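Local coordinates for gentamicin resistance protein (Enterococcus gallinarum, PDB 6CTZ) that probably transfers a phosphate from a guanine nucleotide to the 2''-hydroxyl of aminoglycosides such as kanamycin, giving resistance to gentamicin, at residues A[49-59]-A[73-84]; A[131-141]-A[218-226]. The protein carries 2 engineered substitutions. One frame throughout, in Å; residues are numbered along the deposited sequence.

Contact 1 of 2, residues A[49-59]-A[73-84]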
loop_
_atom_site.group_PDB
_atom_site.type_symbol
_atom_site.label_atom_id
_atom_site.label_comp_id
_atom_site.label_asym_id
_atom_site.label_seq_id
_atom_site.Cartn_x
_atom_site.Cartn_y
_atom_site.Cartn_z
ATOM N N ALA A 49 0.126 -4.569 -14.952
ATOM C CA ALA A 49 -0.035 -3.672 -16.093
ATOM C C ALA A 49 -1.258 -2.778 -15.927
ATOM O O ALA A 49 -1.196 -1.571 -16.202
ATOM C CB ALA A 49 -0.134 -4.484 -17.384
ATOM N N ASP A 50 -2.381 -3.347 -15.471
ATOM C CA ASP A 50 -3.574 -2.539 -15.230
ATOM C C ASP A 50 -3.306 -1.466 -14.187
ATOM O O ASP A 50 -3.703 -0.307 -14.357
ATOM C CB ASP A 50 -4.726 -3.424 -14.751
ATOM C CG ASP A 50 -5.181 -4.430 -15.792
ATOM O OD1 ASP A 50 -4.901 -4.229 -16.991
ATOM O OD2 ASP A 50 -5.839 -5.422 -15.402
ATOM N N GLU A 51 -2.622 -1.835 -13.105
ATOM C CA GLU A 51 -2.353 -0.871 -12.047
ATOM C C GLU A 51 -1.411 0.224 -12.536
ATOM O O GLU A 51 -1.570 1.397 -12.179
ATOM C CB GLU A 51 -1.809 -1.587 -10.807
ATOM C CG GLU A 51 -2.851 -2.528 -10.198
ATOM C CD GLU A 51 -2.357 -3.354 -9.017
ATOM O OE1 GLU A 51 -1.159 -3.322 -8.680
ATOM O OE2 GLU A 51 -3.196 -4.035 -8.402
ATOM N N LEU A 52 -0.428 -0.136 -13.373
ATOM C CA LEU A 52 0.480 0.871 -13.907
ATOM C C LEU A 52 -0.247 1.821 -14.851
ATOM O O LEU A 52 -0.012 3.034 -14.818
ATOM C CB LEU A 52 1.671 0.201 -14.595
ATOM C CG LEU A 52 2.648 1.196 -15.216
ATOM C CD1 LEU A 52 3.149 2.187 -14.173
ATOM C CD2 LEU A 52 3.810 0.468 -15.870
ATOM N N ASN A 53 -1.145 1.294 -15.689
ATOM C CA ASN A 53 -1.922 2.176 -16.555
ATOM C C ASN A 53 -2.737 3.173 -15.742
ATOM O O ASN A 53 -2.880 4.336 -16.139
ATOM C CB ASN A 53 -2.797 1.367 -17.505
ATOM C CG ASN A 53 -2.031 0.919 -18.714
ATOM O OD1 ASN A 53 -1.214 1.672 -19.236
ATOM N ND2 ASN A 53 -2.262 -0.305 -19.154
ATOM N N LYS A 54 -3.265 2.738 -14.593
ATOM C CA LYS A 54 -3.939 3.653 -13.678
ATOM C C LYS A 54 -2.971 4.707 -13.145
ATOM O O LYS A 54 -3.264 5.904 -13.187
ATOM C CB LYS A 54 -4.568 2.855 -12.531
ATOM C CG LYS A 54 -5.069 3.696 -11.358
ATOM C CD LYS A 54 -5.645 2.824 -10.258
ATOM C CE LYS A 54 -4.597 1.960 -9.572
ATOM N NZ LYS A 54 -5.249 0.930 -8.701
ATOM N N GLU A 55 -1.792 4.282 -12.667
ATOM C CA GLU A 55 -0.825 5.247 -12.142
ATOM C C GLU A 55 -0.382 6.248 -13.207
ATOM O O GLU A 55 -0.182 7.429 -12.905
ATOM C CB GLU A 55 0.388 4.536 -11.531
ATOM C CG GLU A 55 0.078 3.762 -10.253
ATOM C CD GLU A 55 1.343 3.282 -9.583
ATOM O OE1 GLU A 55 1.798 2.173 -9.918
ATOM O OE2 GLU A 55 1.905 4.023 -8.745
ATOM N N ILE A 56 -0.215 5.791 -14.453
ATOM C CA ILE A 56 0.195 6.692 -15.529
ATOM C C ILE A 56 -0.781 7.859 -15.661
ATOM O O ILE A 56 -0.378 9.005 -15.911
ATOM C CB ILE A 56 0.354 5.910 -16.848
ATOM C CG1 ILE A 56 1.626 5.055 -16.806
ATOM C CG2 ILE A 56 0.347 6.861 -18.058
ATOM C CD1 ILE A 56 1.707 4.019 -17.909
ATOM N N GLN A 57 -2.081 7.588 -15.500
ATOM C CA GLN A 57 -3.088 8.637 -15.624
ATOM C C GLN A 57 -3.251 9.420 -14.329
ATOM O O GLN A 57 -3.473 10.637 -14.361
ATOM C CB GLN A 57 -4.432 8.032 -16.011
ATOM C CG GLN A 57 -4.456 7.290 -17.337
ATOM C CD GLN A 57 -5.724 6.471 -17.460
ATOM O OE1 GLN A 57 -5.719 5.257 -17.227
ATOM N NE2 GLN A 57 -6.825 7.133 -17.786
ATOM N N LEU A 58 -3.179 8.734 -13.183
ATOM C CA LEU A 58 -3.510 9.372 -11.913
ATOM C C LEU A 58 -2.387 10.267 -11.408
ATOM O O LEU A 58 -2.639 11.384 -10.936
ATOM C CB LEU A 58 -3.826 8.308 -10.860
ATOM C CG LEU A 58 -4.061 8.849 -9.447
ATOM C CD1 LEU A 58 -5.327 9.707 -9.379
ATOM C CD2 LEU A 58 -4.136 7.727 -8.428
ATOM N N LEU A 59 -1.151 9.772 -11.432
ATOM C CA LEU A 59 -0.084 10.484 -10.732
ATOM C C LEU A 59 0.117 11.903 -11.243
ATOM O O LEU A 59 0.328 12.802 -10.409
ATOM C CB LEU A 59 1.227 9.678 -10.743
ATOM C CG LEU A 59 1.182 8.365 -9.953
ATOM C CD1 LEU A 59 2.498 7.598 -10.103
ATOM C CD2 LEU A 59 0.878 8.622 -8.493
ATOM N N TYR A 73 6.458 9.895 -14.064
ATOM C CA TYR A 73 6.921 9.040 -15.145
ATOM C C TYR A 73 7.337 9.906 -16.325
ATOM O O TYR A 73 6.494 10.519 -16.986
ATOM C CB TYR A 73 5.807 8.076 -15.533
ATOM C CG TYR A 73 5.293 7.170 -14.417
ATOM C CD1 TYR A 73 6.063 6.857 -13.286
ATOM C CD2 TYR A 73 4.027 6.613 -14.510
ATOM C CE1 TYR A 73 5.570 6.015 -12.302
ATOM C CE2 TYR A 73 3.538 5.776 -13.540
ATOM C CZ TYR A 73 4.308 5.477 -12.441
ATOM O OH TYR A 73 3.792 4.636 -11.487
ATOM N N VAL A 74 8.635 9.972 -16.577
ATOM C CA VAL A 74 9.176 10.694 -17.724
ATOM C C VAL A 74 9.257 9.788 -18.939
ATOM O O VAL A 74 9.050 10.234 -20.071
ATOM C CB VAL A 74 10.559 11.263 -17.341
ATOM C CG1 VAL A 74 11.317 11.793 -18.567
ATOM C CG2 VAL A 74 10.397 12.347 -16.285
ATOM N N TYR A 75 9.556 8.515 -18.718
ATOM C CA TYR A 75 9.734 7.541 -19.784
ATOM C C TYR A 75 8.584 6.551 -19.709
ATOM O O TYR A 75 8.333 5.968 -18.649
ATOM C CB TYR A 75 11.076 6.834 -19.625
ATOM C CG TYR A 75 12.226 7.806 -19.769
ATOM C CD1 TYR A 75 12.520 8.381 -21.002
ATOM C CD2 TYR A 75 13.010 8.160 -18.676
ATOM C CE1 TYR A 75 13.557 9.278 -21.139
ATOM C CE2 TYR A 75 14.060 9.058 -18.810
ATOM C CZ TYR A 75 14.328 9.613 -20.043
ATOM O OH TYR A 75 15.362 10.516 -20.183
ATOM N N ILE A 76 7.859 6.391 -20.812
ATOM C CA ILE A 76 6.732 5.473 -20.865
ATOM C C ILE A 76 7.025 4.488 -21.984
ATOM O O ILE A 76 7.031 4.860 -23.165
ATOM C CB ILE A 76 5.394 6.195 -21.056
ATOM C CG1 ILE A 76 5.157 7.161 -19.882
ATOM C CG2 ILE A 76 4.265 5.187 -21.141
ATOM C CD1 ILE A 76 3.796 7.815 -19.864
ATOM N N GLY A 77 7.333 3.248 -21.609
ATOM C CA GLY A 77 7.706 2.217 -22.545
ATOM C C GLY A 77 6.646 1.138 -22.683
ATOM O O GLY A 77 5.606 1.142 -22.023
ATOM N N LYS A 78 6.951 0.187 -23.552
ATOM C CA LYS A 78 6.073 -0.909 -23.879
ATOM C C LYS A 78 6.854 -2.189 -24.068
ATOM O O LYS A 78 7.843 -2.186 -24.731
ATOM C CB LYS A 78 5.420 -0.548 -25.215
ATOM C CG LYS A 78 4.177 -1.268 -25.565
ATOM C CD LYS A 78 3.457 -0.492 -26.628
ATOM C CE LYS A 78 4.046 -0.775 -27.977
ATOM N NZ LYS A 78 5.020 0.263 -28.389
ATOM N N ARG A 79 6.415 -3.283 -23.485
ATOM C CA ARG A 79 7.044 -4.573 -23.723
ATOM C C ARG A 79 6.421 -5.202 -24.971
ATOM O O ARG A 79 7.071 -5.860 -25.718
ATOM C CB ARG A 79 6.779 -5.551 -22.616
ATOM C CG ARG A 79 7.472 -5.205 -21.364
ATOM C CD ARG A 79 7.246 -6.298 -20.395
ATOM N NE ARG A 79 8.290 -7.222 -20.596
ATOM C CZ ARG A 79 9.116 -7.609 -19.674
ATOM N NH1 ARG A 79 9.003 -7.138 -18.485
ATOM N NH2 ARG A 79 10.065 -8.436 -19.993
ATOM N N SER A 80 5.147 -4.969 -25.141
ATOM C CA SER A 80 4.334 -5.490 -26.214
ATOM C C SER A 80 2.964 -4.913 -25.976
ATOM O O SER A 80 2.782 -4.259 -25.022
ATOM C CB SER A 80 4.323 -7.006 -26.213
ATOM O OG SER A 80 3.660 -7.454 -25.100
ATOM N N ASP A 81 2.015 -5.127 -26.864
ATOM C CA ASP A 81 0.719 -4.484 -26.687
ATOM C C ASP A 81 0.131 -4.841 -25.329
ATOM O O ASP A 81 0.119 -6.011 -24.935
ATOM C CB ASP A 81 -0.235 -4.909 -27.797
ATOM C CG ASP A 81 0.101 -4.263 -29.123
ATOM O OD1 ASP A 81 1.055 -3.450 -29.175
ATOM O OD2 ASP A 81 -0.596 -4.559 -30.112
ATOM N N GLY A 82 -0.312 -3.819 -24.600
ATOM C CA GLY A 82 -0.946 -4.005 -23.313
ATOM C C GLY A 82 -0.006 -4.279 -22.164
ATOM O O GLY A 82 -0.469 -4.689 -21.093
ATOM N N ASN A 83 1.297 -4.057 -22.340
ATOM C CA ASN A 83 2.302 -4.366 -21.326
ATOM C C ASN A 83 3.233 -3.165 -21.181
ATOM O O ASN A 83 4.311 -3.123 -21.784
ATOM C CB ASN A 83 3.059 -5.648 -21.685
ATOM C CG ASN A 83 2.212 -6.904 -21.496
ATOM O OD1 ASN A 83 2.092 -7.418 -20.384
ATOM N ND2 ASN A 83 1.634 -7.408 -22.584
ATOM N N PRO A 84 2.842 -2.168 -20.389
ATOM C CA PRO A 84 3.657 -0.955 -20.251
ATOM C C PRO A 84 4.756 -1.115 -19.210
ATOM O O PRO A 84 4.721 -2.005 -18.360
ATOM C CB PRO A 84 2.636 0.070 -19.749
ATOM C CG PRO A 84 1.702 -0.756 -18.916
ATOM C CD PRO A 84 1.588 -2.088 -19.620
HETATM O O HOH W 1 4.603 4.485 -8.988
#
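Tyr73, Pro84 and Ile56 bury the most surface where helix 46-62 packs on one face of the five-stranded antiparallel sheet, near its edge strand 73-78. This is the N-terminal lobe of the protein-kinase-like fold, and the helix is the probable counterpart of helix C of protein kinases. Its 49-59 part crosses strand 73-78 obliquely, with axes 10.3 Å apart and the N-to-C directions 136° apart. Side chains make the contact.

The ring of Tyr73 lies against the helix among four side chains. Its CG stands anti to its own carbonyl carbon (chi1 -58°), which directs the ring into the helix. Ile56 crosses it at about a right angle, with CG1 3.7 Å from Tyr73 CD2. Leu52 CD1 is 3.7 Å from Tyr73 CE2. Leu59 CD1 reaches the phenol end, 3.6 Å from Tyr73 CZ. Glu55 CB sits at the ring edge, near its plane. Ile56 also turns CG2 to Ile76 CD1.

Pro84 follows the type II turn of residues 80-83 and fills the other end of the contact. Ala49 CB meets Pro84 CD at 3.7 Å and also touches Gly82 O. Leu52 CD2 packs on Pro84 CG, so the two methyls of Leu52 serve different partners. The side chain of Asn53 crosses Pro84 at about a right angle, its OD1 nearest Pro84 CG.

Glu55 leads toward the nucleotide site. Its OE1 forms a salt bridge with Arg41, much as the helix C glutamate pairs with the strand lysine in protein kinases. Its OE2 accepts a hydrogen bond from Phe215 N. The carboxylate plane stands 77° from the Tyr73 ring. One water joins the two groups: it donates to Glu55 OE2 at 2.7 Å and is hydrogen-bonded to Tyr73 OH at 2.6 Å.

Contact 2 of 2, residues A[131-141]-A[218-226]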
loop_
_atom_site.group_PDB
_atom_site.type_symbol
_atom_site.label_atom_id
_atom_site.label_comp_id
_atom_site.label_asym_id
_atom_site.label_seq_id
_atom_site.Cartn_x
_atom_site.Cartn_y
_atom_site.Cartn_z
ATOM N N ALA A 131 -10.424 11.116 -10.280
ATOM C CA ALA A 131 -9.725 9.850 -10.107
ATOM C C ALA A 131 -10.378 8.731 -10.913
ATOM O O ALA A 131 -9.678 7.963 -11.586
ATOM C CB ALA A 131 -9.660 9.492 -8.623
ATOM N N ILE A 132 -11.716 8.629 -10.881
ATOM C CA ILE A 132 -12.382 7.574 -11.645
ATOM C C ILE A 132 -12.081 7.720 -13.134
ATOM O O ILE A 132 -11.845 6.727 -13.838
ATOM C CB ILE A 132 -13.896 7.555 -11.368
ATOM C CG1 ILE A 132 -14.173 7.252 -9.892
ATOM C CG2 ILE A 132 -14.589 6.519 -12.253
ATOM C CD1 ILE A 132 -15.635 7.491 -9.505
ATOM N N SER A 133 -12.082 8.962 -13.635
ATOM C CA SER A 133 -11.780 9.209 -15.042
ATOM C C SER A 133 -10.363 8.780 -15.405
ATOM O O SER A 133 -10.089 8.511 -16.580
ATOM C CB SER A 133 -11.991 10.694 -15.350
ATOM O OG SER A 133 -10.863 11.472 -14.966
ATOM N N ALA A 134 -9.460 8.722 -14.426
ATOM C CA ALA A 134 -8.084 8.285 -14.611
ATOM C C ALA A 134 -7.906 6.785 -14.415
ATOM O O ALA A 134 -6.770 6.318 -14.306
ATOM C CB ALA A 134 -7.152 9.055 -13.670
ATOM N N GLY A 135 -8.994 6.024 -14.353
ATOM C CA GLY A 135 -8.909 4.586 -14.214
ATOM C C GLY A 135 -8.843 4.066 -12.794
ATOM O O GLY A 135 -8.575 2.871 -12.604
ATOM N N VAL A 136 -9.066 4.913 -11.792
ATOM C CA VAL A 136 -9.083 4.453 -10.403
ATOM C C VAL A 136 -10.387 3.694 -10.176
ATOM O O VAL A 136 -11.466 4.246 -10.423
ATOM C CB VAL A 136 -8.926 5.633 -9.432
ATOM C CG1 VAL A 136 -8.974 5.162 -7.992
ATOM C CG2 VAL A 136 -7.613 6.363 -9.702
ATOM N N PRO A 137 -10.346 2.437 -9.747
ATOM C CA PRO A 137 -11.587 1.680 -9.562
ATOM C C PRO A 137 -12.315 2.113 -8.303
ATOM O O PRO A 137 -11.717 2.591 -7.339
ATOM C CB PRO A 137 -11.091 0.238 -9.414
ATOM C CG PRO A 137 -9.750 0.397 -8.771
ATOM C CD PRO A 137 -9.158 1.645 -9.387
ATOM N N VAL A 138 -13.631 1.938 -8.328
ATOM C CA VAL A 138 -14.460 2.135 -7.143
ATOM C C VAL A 138 -14.610 0.769 -6.486
ATOM O O VAL A 138 -15.206 -0.144 -7.062
ATOM C CB VAL A 138 -15.822 2.742 -7.503
ATOM C CG1 VAL A 138 -16.685 2.877 -6.255
ATOM C CG2 VAL A 138 -15.634 4.088 -8.204
ATOM N N THR A 139 -14.036 0.617 -5.296
ATOM C CA THR A 139 -14.011 -0.653 -4.585
ATOM C C THR A 139 -14.955 -0.530 -3.405
ATOM O O THR A 139 -14.619 0.116 -2.406
ATOM C CB THR A 139 -12.606 -0.954 -4.066
ATOM O OG1 THR A 139 -11.683 -0.990 -5.161
ATOM C CG2 THR A 139 -12.590 -2.294 -3.317
ATOM N N ASN A 140 -16.109 -1.173 -3.504
ATOM C CA ASN A 140 -16.994 -1.309 -2.352
ATOM C C ASN A 140 -16.339 -2.249 -1.347
ATOM O O ASN A 140 -16.276 -3.461 -1.574
ATOM C CB ASN A 140 -18.345 -1.855 -2.807
ATOM C CG ASN A 140 -19.362 -1.920 -1.682
ATOM O OD1 ASN A 140 -19.063 -2.366 -0.572
ATOM N ND2 ASN A 140 -20.578 -1.470 -1.966
ATOM N N LEU A 141 -15.865 -1.694 -0.228
ATOM C CA LEU A 141 -15.057 -2.482 0.697
ATOM C C LEU A 141 -15.878 -3.558 1.402
ATOM O O LEU A 141 -15.362 -4.648 1.678
ATOM C CB LEU A 141 -14.356 -1.561 1.694
ATOM C CG LEU A 141 -13.312 -2.215 2.590
ATOM C CD1 LEU A 141 -12.353 -3.053 1.758
ATOM C CD2 LEU A 141 -12.565 -1.149 3.379
ATOM N N ALA A 218 -4.269 2.294 -5.638
ATOM C CA ALA A 218 -5.163 3.436 -5.495
ATOM C C ALA A 218 -6.587 3.052 -5.879
ATOM O O ALA A 218 -6.823 2.343 -6.864
ATOM C CB ALA A 218 -4.688 4.613 -6.349
ATOM N N ALA A 219 -7.542 3.512 -5.078
ATOM C CA ALA A 219 -8.928 3.101 -5.250
ATOM C C ALA A 219 -9.826 4.196 -4.698
ATOM O O ALA A 219 -9.392 5.035 -3.907
ATOM C CB ALA A 219 -9.210 1.776 -4.534
ATOM N N ILE A 220 -11.080 4.195 -5.136
ATOM C CA ILE A 220 -12.121 4.971 -4.471
ATOM C C ILE A 220 -12.749 4.018 -3.463
ATOM O O ILE A 220 -13.427 3.057 -3.847
ATOM C CB ILE A 220 -13.167 5.501 -5.461
ATOM C CG1 ILE A 220 -12.495 6.335 -6.562
ATOM C CG2 ILE A 220 -14.231 6.294 -4.706
ATOM C CD1 ILE A 220 -11.609 7.433 -6.042
ATOM N N SER A 221 -12.469 4.232 -2.182
ATOM C CA SER A 221 -12.855 3.245 -1.181
ATOM C C SER A 221 -12.953 3.923 0.183
ATOM O O SER A 221 -13.062 5.151 0.276
ATOM C CB SER A 221 -11.856 2.074 -1.185
ATOM O OG SER A 221 -12.363 0.965 -0.466
ATOM N N ASP A 222 -12.913 3.125 1.233
ATOM C CA ASP A 222 -13.069 3.643 2.581
ATOM C C ASP A 222 -11.770 4.316 3.010
ATOM O O ASP A 222 -10.735 3.643 3.078
ATOM C CB ASP A 222 -13.378 2.478 3.510
ATOM C CG ASP A 222 -13.729 2.913 4.917
ATOM O OD1 ASP A 222 -13.393 4.050 5.331
ATOM O OD2 ASP A 222 -14.339 2.089 5.623
ATOM N N PRO A 223 -11.777 5.621 3.311
ATOM C CA PRO A 223 -10.524 6.277 3.725
ATOM C C PRO A 223 -9.890 5.649 4.952
ATOM O O PRO A 223 -8.667 5.734 5.126
ATOM C CB PRO A 223 -10.947 7.733 3.961
ATOM C CG PRO A 223 -12.437 7.649 4.246
ATOM C CD PRO A 223 -12.922 6.550 3.348
ATOM N N ASP A 224 -10.678 5.009 5.817
ATOM C CA ASP A 224 -10.083 4.353 6.979
ATOM C C ASP A 224 -9.164 3.203 6.595
ATOM O O ASP A 224 -8.340 2.778 7.419
ATOM C CB ASP A 224 -11.179 3.862 7.921
ATOM C CG ASP A 224 -11.968 4.996 8.542
ATOM O OD1 ASP A 224 -11.434 6.121 8.631
ATOM O OD2 ASP A 224 -13.119 4.760 8.967
ATOM N N TYR A 225 -9.291 2.668 5.375
ATOM C CA TYR A 225 -8.384 1.599 4.970
ATOM C C TYR A 225 -6.932 2.069 4.931
ATOM O O TYR A 225 -6.016 1.261 5.130
ATOM C CB TYR A 225 -8.785 0.983 3.621
ATOM C CG TYR A 225 -7.991 -0.269 3.382
ATOM C CD1 TYR A 225 -8.368 -1.464 3.983
ATOM C CD2 TYR A 225 -6.822 -0.252 2.614
ATOM C CE1 TYR A 225 -7.627 -2.619 3.814
ATOM C CE2 TYR A 225 -6.068 -1.407 2.440
ATOM C CZ TYR A 225 -6.483 -2.588 3.039
ATOM O OH TYR A 225 -5.747 -3.739 2.886
ATOM N N ASP A 226 -6.693 3.363 4.698
ATOM C CA ASP A 226 -5.308 3.826 4.638
ATOM C C ASP A 226 -4.632 3.846 5.998
ATOM O O ASP A 226 -3.453 4.202 6.076
ATOM C CB ASP A 226 -5.195 5.182 3.933
ATOM C CG ASP A 226 -4.950 5.057 2.429
ATOM O OD1 ASP A 226 -4.700 3.936 1.917
ATOM O OD2 ASP A 226 -4.981 6.112 1.760
#
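The Tyr225 ring is approached obliquely by Leu141 CD2, 4.3 Å from Tyr225 CD1, and also meets the ring of Phe261. Leu141 CD2 touches Asp222 CB as well. The Asp222 carboxylate receives Asp224 N from above its plane, at OD1, forming an Asx turn. Asp222 OD2 forms a salt bridge with Lys257, which also pairs with Asp224.

Farther along, the backbones pair. Ile220 N gives an almost straight bond to Pro137 O (2.8 Å, 177°), and Thr139 N donates to Ile220 O at 2.9 Å. Ser221 OG, anti to its own backbone N (chi1 -166°), swings across to donate to Thr139 O at 3.1 Å.

Ile220 buries the most surface. Ile220 CD1 meets Ala131 CB at 3.8 Å, and the Ile220 side chain crosses that of Ile132 at about a right angle, CG1 against CG1. Val136 CG1 presses on the backbone, 3.4 Å from Ala219 CA.

A Schellman motif with Gly135 ends helix 128-133 and sends the chain into this pairing. The two backbone bonds make a single parallel beta bridge, Val138 with Ile220. It pairs 137-139 with the chain just after Asp214-Phe215-Gly216, which resembles the DFG motif of protein kinases and carries the magnesium-binding Asp214.

From the N terminus, the chain first forms helix 46-62, then passes through a short loop to strand 73-78. Contact 1 closes this loop. The chain then crosses to the C-terminal lobe. Contact 2 closes a much longer excursion, which carries Asp192, His197 and Asp214 of the magnesium sites. The two loops follow in series and neither nest nor cross. Contact 1 ties helix to sheet within the N-terminal lobe. Contact 2 joins the end of helix 128-133 and the loop after it to the chain between strand 209-212 and helix 228-234. Their centres are about 19 Å apart, yet they touch: Lys54 NZ probably hydrogen-bonds to Ala218 O at 2.8 Å, linking the lobes.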